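PDB 7D6V: succinate dehydrogenase subunit A from Mycolicibacterium smegmatis, which probably oxidises succinate to fumarate at its bound FAD and hands the electrons to the iron-sulfur subunit of a respiratory membrane complex. Local coordinates for residues 95-100 / 432-437; 494-499 / 506-511; 172-177 / 185-190. All blocks are in the same frame, centred on the assembly; numbering follows the deposited sequence.

In the fold
Along the chain, contact 3 (172-177 / 185-190) is nested inside the long loop that contact 1 (95-100 / 432-437) closes, and contact 2 (494-499 / 506-511) follows both. Contacts 1 and 3 each touch FAD, yet their centres are 27 Å apart: helix 427-448 meets the linker beside the ribityl and phosphates, whereas strand 172-179 of a mixed sheet meets the adenine. Contact 2 belongs to the C-terminal family region, between helices 481-495 and 502-518. Its centre is 38 Å from that of contact 1, across the chain's centre, and 31 Å from that of contact 3. The cofactor is thus held by segments distant in sequence, while contact 2 is local packing.

Contact 1 (95-100 / 432-437); sequences PDRVWE and LLVFGR. With FAD (flavin-adenine dinucleotide), chain D.
Stacked guanidinium groups of R97 and R437 top a steep helix-helix crossing, where helix 84-102 meets helix 427-448 beside the FAD. The two short axes approach to 9.2 Å at an angle of 97°. At such a crossing few residues can meet, and R97 supplies most of its helix's share. Its CB rests on L433 CB at 3.6 Å, and the next carbon, CG, meets V434 CG2 at 3.8 Å. The R97 chain then bends at chi2 and chi3, which brings its flat end back beside its own helix. R437 runs out to it extended from CG to NE, with CG anti to the backbone N (chi1 -176°), and lays CD over the centre of the R97 guanidinium, 3.5 Å from CZ. The two guanidinium planes are 13° from parallel with centres 4.3 Å apart.

This pairing occurs within the FAD-binding fold. L432 CD1 lies 3.4 Å from FAD O5' and L432 also packs on A19 of helix 18-30, whose start is part of a probable Rossmann-type glycine motif. The next residue, L433, turns toward helix 84-102, where it also packs on L101.

The nearby carboxylate of E100 probably offsets the two positive charges. R97 grips it side-on: NE reaches E100 OE2 at 2.7 Å and NH2 reaches OE1 at 3.1 Å, both oxygens lying near the guanidinium plane but being met from above the carboxylate plane. E100 OE2 also forms a salt bridge with R22 of helix 18-30, while R437 has a long, weak ion pair with E26 of that helix.

Contact 2 (494-499 / 506-511); sequences DLVGII and QEALDR
L495, the last helical residue of 481-495, brings its CA within 5.8 Å of the CA of A508 on helix 502-518, and V496 then leaves helical backbone angles to start 496-501, the short connection between these consecutive helices in the C-terminal region of the flavoprotein. Helix 532-556 packs on the connection (V496 on V550) and on the second helix (L509 on A551), consistent with the helical bundle of this family.

A508 is the central partner of L495: its CB meets L495 CB at 3.6 Å, and V496 CG2 reaches the same methyl more loosely at 4.4 Å. Beyond CB, L495 turns along the surface of helix 502-518: CG lies anti to the carbonyl carbon (chi1 -48°), and this sends CD1 over the backbone of A508, 3.6 Å from its N. No hydrogen bond crosses between the segments; the contact is van der Waals packing centred on L495.

E507 and R511, one helical turn apart, border the leucine on its outer side. The E507 chain is extended beyond CG and crosses L495 at about a right angle, bringing CD to 3.9 Å from L495 CD1. R511 instead bends at chi3 and turns its flat end back over the leucine, though its NH2 is less surely placed. One face of that guanidinium receives L495 CD1, placed toward the rim of the group and 3.6 Å from R511 NH1.

Contact 3 (172-177 / 185-190); sequences TSITEL and AGAFGY. With FAD (flavin-adenine dinucleotide), chain D.
S173 and Y190 form a hydrogen-bonded antiparallel pair at one end of a beta hairpin, strands 172-179 and 184-191, whose first strand is the outermost of its sheet within the chain and carries the FAD adenine. The pairing is regular up to I174 and G189, then a classic beta bulge intervenes: T175 and E176 both face F188. F188 O accepts from both amides, at 2.9 Å from T175 N and 3.2 Å from E176 N. Beyond the bulge F188 N returns a straight bond to E176 O (3.0 Å, N-H...O angle 180°).

The closely packed part centres on Y190, which buries more surface against the partner strand than any other residue here. Its chi1 of 62° sets CG between the backbone N and the carbonyl carbon, which swings the ring across to the neighbouring strand. S173 CB sits over one ring face, 4.0 Å from the centroid, a CH-pi contact. T175 CG2 instead comes to the ring edge, near its plane, 3.5 Å from CE1. W534 and H535 also meet this ring. F188, on the same face of the sheet, receives T175 OG1 at its own edge and lies against helix 458-469. On the other face A187 CB touches L177 CD2, and it also meets I174 CG2; I174 and L177 both pack on L232 of helix 230-236.

E176 is the looser part: it is partly exposed, its side chain leads away from the partner strand, and its carboxylate makes a long, weak ion pair with R235.

At I174 the backbone faces away from the hairpin partner and reads the adenine edge. FAD N6A donates to I174 O at 3.2 Å, and I174 N donates to FAD N1A at 3.1 Å, with an N-H...N angle of 172°.

Contact 1 (95-100 / 432-437)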
# COMPACT_ATOMS: atom_id res chain seq x y z
N PRO A 95 10.92 -20.73 -9.66
CA PRO A 95 9.98 -21.37 -8.72
C PRO A 95 10.52 -21.50 -7.31
O PRO A 95 9.74 -21.38 -6.35
CB PRO A 95 9.74 -22.75 -9.36
CG PRO A 95 10.04 -22.56 -10.78
CD PRO A 95 11.17 -21.60 -10.83
N ASP A 96 11.82 -21.73 -7.14
CA ASP A 96 12.39 -21.87 -5.81
C ASP A 96 12.26 -20.58 -5.00
O ASP A 96 11.93 -20.62 -3.81
CB ASP A 96 13.86 -22.27 -5.91
CG ASP A 96 14.04 -23.72 -6.29
OD1 ASP A 96 13.24 -24.56 -5.85
OD2 ASP A 96 15.00 -24.02 -7.03
N ARG A 97 12.51 -19.44 -5.63
CA ARG A 97 12.43 -18.17 -4.92
C ARG A 97 11.00 -17.86 -4.51
O ARG A 97 10.75 -17.39 -3.39
CB ARG A 97 13.00 -17.05 -5.79
CG ARG A 97 14.36 -17.37 -6.40
CD ARG A 97 15.50 -17.19 -5.40
NE ARG A 97 15.66 -18.34 -4.53
CZ ARG A 97 16.31 -19.45 -4.86
NH1 ARG A 97 16.87 -19.57 -6.05
NH2 ARG A 97 16.40 -20.45 -3.99
N VAL A 98 10.03 -18.14 -5.38
CA VAL A 98 8.63 -17.93 -5.04
C VAL A 98 8.22 -18.86 -3.91
O VAL A 98 7.49 -18.46 -2.99
CB VAL A 98 7.74 -18.11 -6.28
CG1 VAL A 98 6.29 -17.83 -5.93
CG2 VAL A 98 8.21 -17.19 -7.39
N TRP A 99 8.67 -20.12 -3.95
CA TRP A 99 8.33 -21.05 -2.88
C TRP A 99 8.92 -20.62 -1.55
O TRP A 99 8.25 -20.73 -0.51
CB TRP A 99 8.79 -22.46 -3.24
CG TRP A 99 7.85 -23.17 -4.13
CD1 TRP A 99 6.50 -23.04 -4.17
CD2 TRP A 99 8.19 -24.13 -5.14
NE1 TRP A 99 5.97 -23.86 -5.13
CE2 TRP A 99 6.98 -24.54 -5.74
CE3 TRP A 99 9.39 -24.68 -5.58
CZ2 TRP A 99 6.95 -25.48 -6.76
CZ3 TRP A 99 9.35 -25.61 -6.60
CH2 TRP A 99 8.14 -26.00 -7.18
N GLU A 100 10.16 -20.15 -1.55
CA GLU A 100 10.75 -19.71 -0.29
C GLU A 100 10.21 -18.36 0.17
O GLU A 100 10.40 -18.01 1.33
CB GLU A 100 12.28 -19.65 -0.40
CG GLU A 100 12.82 -18.53 -1.24
CD GLU A 100 14.29 -18.71 -1.57
OE1 GLU A 100 14.81 -19.83 -1.35
OE2 GLU A 100 14.92 -17.75 -2.04
N LEU A 432 13.93 -10.05 -9.74
CA LEU A 432 14.38 -9.44 -8.50
C LEU A 432 14.88 -10.50 -7.52
O LEU A 432 16.02 -10.42 -7.05
CB LEU A 432 13.25 -8.64 -7.86
CG LEU A 432 12.69 -7.47 -8.66
CD1 LEU A 432 11.81 -6.60 -7.79
CD2 LEU A 432 13.81 -6.66 -9.30
N LEU A 433 14.08 -11.52 -7.27
CA LEU A 433 14.46 -12.54 -6.30
C LEU A 433 15.66 -13.34 -6.79
O LEU A 433 16.66 -13.49 -6.06
CB LEU A 433 13.28 -13.46 -6.01
CG LEU A 433 11.95 -12.79 -5.68
CD1 LEU A 433 10.83 -13.80 -5.72
CD2 LEU A 433 12.03 -12.13 -4.32
N VAL A 434 15.59 -13.84 -8.02
CA VAL A 434 16.64 -14.72 -8.53
C VAL A 434 18.00 -14.02 -8.49
O VAL A 434 18.96 -14.52 -7.90
CB VAL A 434 16.30 -15.19 -9.96
CG1 VAL A 434 17.47 -15.93 -10.58
CG2 VAL A 434 15.06 -16.06 -9.94
N PHE A 435 18.07 -12.82 -9.04
CA PHE A 435 19.36 -12.18 -9.18
C PHE A 435 19.75 -11.33 -7.98
O PHE A 435 20.93 -11.06 -7.81
CB PHE A 435 19.40 -11.37 -10.47
CG PHE A 435 19.35 -12.23 -11.70
CD1 PHE A 435 18.20 -12.33 -12.46
CD2 PHE A 435 20.45 -13.00 -12.05
CE1 PHE A 435 18.16 -13.14 -13.57
CE2 PHE A 435 20.41 -13.82 -13.16
CZ PHE A 435 19.26 -13.89 -13.92
N GLY A 436 18.82 -10.99 -7.09
CA GLY A 436 19.22 -10.49 -5.79
C GLY A 436 19.91 -11.56 -4.97
O GLY A 436 20.94 -11.30 -4.34
N ARG A 437 19.38 -12.79 -4.99
CA ARG A 437 20.08 -13.88 -4.33
C ARG A 437 21.44 -14.13 -4.97
O ARG A 437 22.44 -14.31 -4.26
CB ARG A 437 19.23 -15.15 -4.37
CG ARG A 437 19.85 -16.30 -3.61
CD ARG A 437 19.03 -17.55 -3.72
NE ARG A 437 19.83 -18.73 -3.44
CZ ARG A 437 20.62 -19.32 -4.32
NH1 ARG A 437 21.32 -20.40 -3.98
NH2 ARG A 437 20.73 -18.83 -5.55
PA FAD D . 13.06 -0.71 -6.43
O1A FAD D . 12.55 -1.58 -5.34
O2A FAD D . 12.10 -0.04 -7.33
O5B FAD D . 13.90 0.45 -5.73
C5B FAD D . 15.32 0.46 -5.64
C4B FAD D . 15.74 0.94 -4.26
O4B FAD D . 16.99 1.63 -4.34
C3B FAD D . 14.79 1.91 -3.62
O3B FAD D . 14.65 1.53 -2.26
C2B FAD D . 15.50 3.24 -3.67
O2B FAD D . 15.15 4.10 -2.59
C1B FAD D . 16.94 2.81 -3.56
N9A FAD D . 17.84 3.83 -4.11
C8A FAD D . 17.82 4.33 -5.34
N7A FAD D . 18.80 5.25 -5.50
C5A FAD D . 19.45 5.34 -4.34
C6A FAD D . 20.59 6.12 -3.81
N6A FAD D . 21.24 7.01 -4.58
N1A FAD D . 20.95 5.91 -2.54
C2A FAD D . 20.32 5.03 -1.76
N3A FAD D . 19.29 4.30 -2.17
C4A FAD D . 18.82 4.41 -3.43
N1 FAD D . 6.94 -5.58 -12.99
C2 FAD D . 6.26 -6.74 -13.08
O2 FAD D . 6.88 -7.78 -13.28
N3 FAD D . 4.93 -6.81 -12.96
C4 FAD D . 4.18 -5.74 -12.75
O4 FAD D . 2.96 -5.83 -12.64
C4X FAD D . 4.85 -4.43 -12.63
N5 FAD D . 4.15 -3.30 -12.42
C5X FAD D . 4.79 -2.13 -12.32
C6 FAD D . 4.05 -0.97 -12.09
C7 FAD D . 4.70 0.24 -11.99
C7M FAD D . 3.92 1.50 -11.74
C8 FAD D . 6.17 0.31 -12.12
C8M FAD D . 6.87 1.64 -12.01
C9 FAD D . 6.91 -0.83 -12.35
C9A FAD D . 6.26 -2.05 -12.45
N10 FAD D . 7.01 -3.21 -12.68
C10 FAD D . 6.31 -4.42 -12.77
C1' FAD D . 8.46 -3.16 -12.80
C2' FAD D . 9.09 -3.67 -11.51
O2' FAD D . 8.31 -3.26 -10.39
C3' FAD D . 10.49 -3.13 -11.29
O3' FAD D . 11.33 -3.63 -12.31
C4' FAD D . 11.03 -3.57 -9.94
O4' FAD D . 10.21 -3.07 -8.90
C5' FAD D . 12.45 -3.08 -9.70
O5' FAD D . 12.77 -3.37 -8.35
P FAD D . 14.19 -3.04 -7.71
O1P FAD D . 14.29 -3.82 -6.45
O2P FAD D . 15.25 -3.20 -8.74
O3P FAD D . 14.12 -1.47 -7.36

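Contact 2 (494-499 / 506-511)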
# COMPACT_ATOMS: atom_id res chain seq x y z
N ASP A 494 10.31 14.72 -25.71
CA ASP A 494 10.09 15.11 -27.10
C ASP A 494 11.00 14.35 -28.05
O ASP A 494 10.53 13.81 -29.06
CB ASP A 494 10.30 16.62 -27.26
CG ASP A 494 9.24 17.43 -26.56
OD1 ASP A 494 8.47 16.85 -25.76
OD2 ASP A 494 9.17 18.65 -26.80
N LEU A 495 12.29 14.28 -27.75
CA LEU A 495 13.26 13.85 -28.75
C LEU A 495 13.76 12.42 -28.55
O LEU A 495 14.38 11.88 -29.46
CB LEU A 495 14.45 14.81 -28.77
CG LEU A 495 14.05 16.29 -28.83
CD1 LEU A 495 15.25 17.20 -28.70
CD2 LEU A 495 13.29 16.59 -30.11
N VAL A 496 13.51 11.81 -27.40
CA VAL A 496 13.82 10.40 -27.17
C VAL A 496 12.53 9.76 -26.65
O VAL A 496 12.30 9.70 -25.44
CB VAL A 496 14.98 10.20 -26.20
CG1 VAL A 496 15.20 8.72 -25.92
CG2 VAL A 496 16.25 10.84 -26.73
N GLY A 497 11.70 9.27 -27.55
CA GLY A 497 10.40 8.75 -27.20
C GLY A 497 10.21 7.35 -27.74
O GLY A 497 11.15 6.58 -27.87
N ILE A 498 8.95 7.03 -28.05
CA ILE A 498 8.68 5.74 -28.69
C ILE A 498 9.31 5.70 -30.07
O ILE A 498 9.92 4.71 -30.46
CB ILE A 498 7.17 5.47 -28.77
CG1 ILE A 498 6.56 5.37 -27.38
CG2 ILE A 498 6.94 4.15 -29.47
CD1 ILE A 498 5.06 5.35 -27.38
N ILE A 499 9.17 6.79 -30.82
CA ILE A 499 9.67 6.87 -32.19
C ILE A 499 10.87 7.80 -32.18
O ILE A 499 10.77 8.95 -31.74
CB ILE A 499 8.59 7.36 -33.16
CG1 ILE A 499 7.46 6.34 -33.26
CG2 ILE A 499 9.19 7.61 -34.53
CD1 ILE A 499 6.36 6.53 -32.27
N GLN A 506 19.94 13.85 -32.50
CA GLN A 506 21.08 14.76 -32.56
C GLN A 506 20.78 16.07 -31.86
O GLN A 506 21.62 16.61 -31.13
CB GLN A 506 21.47 15.01 -34.01
CG GLN A 506 22.82 15.68 -34.18
CD GLN A 506 23.96 14.81 -33.71
OE1 GLN A 506 24.20 13.74 -34.27
NE2 GLN A 506 24.67 15.25 -32.68
N GLU A 507 19.57 16.60 -32.05
CA GLU A 507 19.17 17.82 -31.36
C GLU A 507 19.09 17.60 -29.85
O GLU A 507 19.44 18.49 -29.07
CB GLU A 507 17.83 18.31 -31.91
CG GLU A 507 17.26 19.51 -31.18
CD GLU A 507 15.80 19.76 -31.54
OE1 GLU A 507 15.28 19.02 -32.41
OE2 GLU A 507 15.19 20.67 -30.96
N ALA A 508 18.64 16.42 -29.43
CA ALA A 508 18.60 16.10 -28.01
C ALA A 508 20.00 16.11 -27.41
O ALA A 508 20.21 16.64 -26.32
CB ALA A 508 17.93 14.75 -27.79
N LEU A 509 20.97 15.53 -28.11
CA LEU A 509 22.35 15.57 -27.63
C LEU A 509 22.87 17.00 -27.59
O LEU A 509 23.54 17.41 -26.63
CB LEU A 509 23.24 14.70 -28.51
CG LEU A 509 23.13 13.19 -28.28
CD1 LEU A 509 23.82 12.43 -29.40
CD2 LEU A 509 23.72 12.81 -26.94
N ASP A 510 22.57 17.79 -28.63
CA ASP A 510 23.05 19.16 -28.69
C ASP A 510 22.51 20.00 -27.54
O ASP A 510 23.25 20.80 -26.96
CB ASP A 510 22.66 19.79 -30.03
CG ASP A 510 23.36 19.13 -31.21
OD1 ASP A 510 24.35 18.41 -30.98
OD2 ASP A 510 22.90 19.33 -32.35
N ARG A 511 21.24 19.83 -27.20
CA ARG A 511 20.70 20.59 -26.08
C ARG A 511 21.01 19.97 -24.73
O ARG A 511 20.97 20.67 -23.72
CB ARG A 511 19.19 20.80 -26.24
CG ARG A 511 18.36 19.54 -26.29
CD ARG A 511 16.88 19.89 -26.24
NE ARG A 511 16.45 20.69 -27.38
CZ ARG A 511 15.18 20.84 -27.75
NH1 ARG A 511 14.21 20.24 -27.07
NH2 ARG A 511 14.87 21.59 -28.80

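Contact 3 (172-177 / 185-190)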
# COMPACT_ATOMS: atom_id res chain seq x y z
N THR A 172 18.44 7.65 3.41
CA THR A 172 19.85 7.91 3.18
C THR A 172 20.14 7.79 1.69
O THR A 172 19.70 6.83 1.05
CB THR A 172 20.74 6.94 3.97
OG1 THR A 172 20.35 6.96 5.35
CG2 THR A 172 22.20 7.35 3.87
N SER A 173 20.87 8.75 1.14
CA SER A 173 21.13 8.82 -0.29
C SER A 173 22.63 8.74 -0.52
O SER A 173 23.40 9.49 0.08
CB SER A 173 20.57 10.11 -0.88
OG SER A 173 20.86 10.21 -2.26
N ILE A 174 23.04 7.82 -1.40
CA ILE A 174 24.45 7.62 -1.73
C ILE A 174 24.77 8.42 -2.97
O ILE A 174 24.07 8.33 -3.99
CB ILE A 174 24.76 6.12 -1.94
CG1 ILE A 174 24.55 5.34 -0.64
CG2 ILE A 174 26.17 5.94 -2.45
CD1 ILE A 174 25.47 5.76 0.48
N THR A 175 25.84 9.22 -2.90
CA THR A 175 26.22 10.10 -3.99
C THR A 175 27.51 9.72 -4.69
O THR A 175 27.77 10.21 -5.79
CB THR A 175 26.34 11.55 -3.50
OG1 THR A 175 27.50 11.69 -2.68
CG2 THR A 175 25.11 11.94 -2.69
N GLU A 176 28.34 8.87 -4.08
CA GLU A 176 29.61 8.50 -4.67
C GLU A 176 30.01 7.12 -4.18
O GLU A 176 29.63 6.68 -3.10
CB GLU A 176 30.71 9.52 -4.34
CG GLU A 176 31.91 9.48 -5.26
CD GLU A 176 31.62 10.07 -6.63
OE1 GLU A 176 31.06 9.36 -7.49
OE2 GLU A 176 31.94 11.26 -6.84
N LEU A 177 30.80 6.43 -5.01
CA LEU A 177 31.44 5.18 -4.63
C LEU A 177 32.94 5.42 -4.54
O LEU A 177 33.54 5.96 -5.48
CB LEU A 177 31.14 4.06 -5.63
CG LEU A 177 29.68 3.63 -5.77
CD1 LEU A 177 29.56 2.48 -6.75
CD2 LEU A 177 29.12 3.24 -4.42
N ALA A 185 35.90 0.45 -2.37
CA ALA A 185 36.37 0.63 -1.01
C ALA A 185 35.29 1.16 -0.07
O ALA A 185 35.50 1.14 1.15
CB ALA A 185 37.57 1.58 -0.96
N GLY A 186 34.16 1.61 -0.59
CA GLY A 186 33.09 2.08 0.26
C GLY A 186 32.17 3.01 -0.50
O GLY A 186 32.35 3.28 -1.69
N ALA A 187 31.16 3.50 0.22
CA ALA A 187 30.16 4.40 -0.33
C ALA A 187 30.05 5.64 0.53
O ALA A 187 30.16 5.58 1.75
CB ALA A 187 28.79 3.71 -0.42
N PHE A 188 29.84 6.78 -0.12
CA PHE A 188 29.71 8.07 0.54
C PHE A 188 28.34 8.66 0.23
O PHE A 188 27.89 8.63 -0.91
CB PHE A 188 30.82 9.03 0.07
CG PHE A 188 30.73 10.41 0.66
CD1 PHE A 188 31.32 10.70 1.87
CD2 PHE A 188 30.06 11.41 -0.02
CE1 PHE A 188 31.24 11.97 2.41
CE2 PHE A 188 29.97 12.68 0.52
CZ PHE A 188 30.56 12.95 1.73
N GLY A 189 27.68 9.18 1.26
CA GLY A 189 26.37 9.75 1.06
C GLY A 189 26.00 10.69 2.18
O GLY A 189 26.84 11.06 3.01
N TYR A 190 24.73 11.06 2.21
CA TYR A 190 24.23 11.99 3.22
C TYR A 190 22.90 11.48 3.77
O TYR A 190 22.17 10.75 3.10
CB TYR A 190 24.05 13.41 2.66
CG TYR A 190 23.04 13.50 1.54
CD1 TYR A 190 23.43 13.34 0.22
CD2 TYR A 190 21.70 13.75 1.80
CE1 TYR A 190 22.51 13.42 -0.80
CE2 TYR A 190 20.78 13.82 0.79
CZ TYR A 190 21.19 13.66 -0.52
OH TYR A 190 20.27 13.74 -1.54
PA FAD D . 13.06 -0.71 -6.43
O1A FAD D . 12.55 -1.58 -5.34
O2A FAD D . 12.10 -0.04 -7.33
O5B FAD D . 13.90 0.45 -5.73
C5B FAD D . 15.32 0.46 -5.64
C4B FAD D . 15.74 0.94 -4.26
O4B FAD D . 16.99 1.63 -4.34
C3B FAD D . 14.79 1.91 -3.62
O3B FAD D . 14.65 1.53 -2.26
C2B FAD D . 15.50 3.24 -3.67
O2B FAD D . 15.15 4.10 -2.59
C1B FAD D . 16.94 2.81 -3.56
N9A FAD D . 17.84 3.83 -4.11
C8A FAD D . 17.82 4.33 -5.34
N7A FAD D . 18.80 5.25 -5.50
C5A FAD D . 19.45 5.34 -4.34
C6A FAD D . 20.59 6.12 -3.81
N6A FAD D . 21.24 7.01 -4.58
N1A FAD D . 20.95 5.91 -2.54
C2A FAD D . 20.32 5.03 -1.76
N3A FAD D . 19.29 4.30 -2.17
C4A FAD D . 18.82 4.41 -3.43
N1 FAD D . 6.94 -5.58 -12.99
C2 FAD D . 6.26 -6.74 -13.08
O2 FAD D . 6.88 -7.78 -13.28
N3 FAD D . 4.93 -6.81 -12.96
C4 FAD D . 4.18 -5.74 -12.75
O4 FAD D . 2.96 -5.83 -12.64
C4X FAD D . 4.85 -4.43 -12.63
N5 FAD D . 4.15 -3.30 -12.42
C5X FAD D . 4.79 -2.13 -12.32
C6 FAD D . 4.05 -0.97 -12.09
C7 FAD D . 4.70 0.24 -11.99
C7M FAD D . 3.92 1.50 -11.74
C8 FAD D . 6.17 0.31 -12.12
C8M FAD D . 6.87 1.64 -12.01
C9 FAD D . 6.91 -0.83 -12.35
C9A FAD D . 6.26 -2.05 -12.45
N10 FAD D . 7.01 -3.21 -12.68
C10 FAD D . 6.31 -4.42 -12.77
C1' FAD D . 8.46 -3.16 -12.80
C2' FAD D . 9.09 -3.67 -11.51
O2' FAD D . 8.31 -3.26 -10.39
C3' FAD D . 10.49 -3.13 -11.29
O3' FAD D . 11.33 -3.63 -12.31
C4' FAD D . 11.03 -3.57 -9.94
O4' FAD D . 10.21 -3.07 -8.90
C5' FAD D . 12.45 -3.08 -9.70
O5' FAD D . 12.77 -3.37 -8.35
P FAD D . 14.19 -3.04 -7.71
O1P FAD D . 14.29 -3.82 -6.45
O2P FAD D . 15.25 -3.20 -8.74
O3P FAD D . 14.12 -1.47 -7.36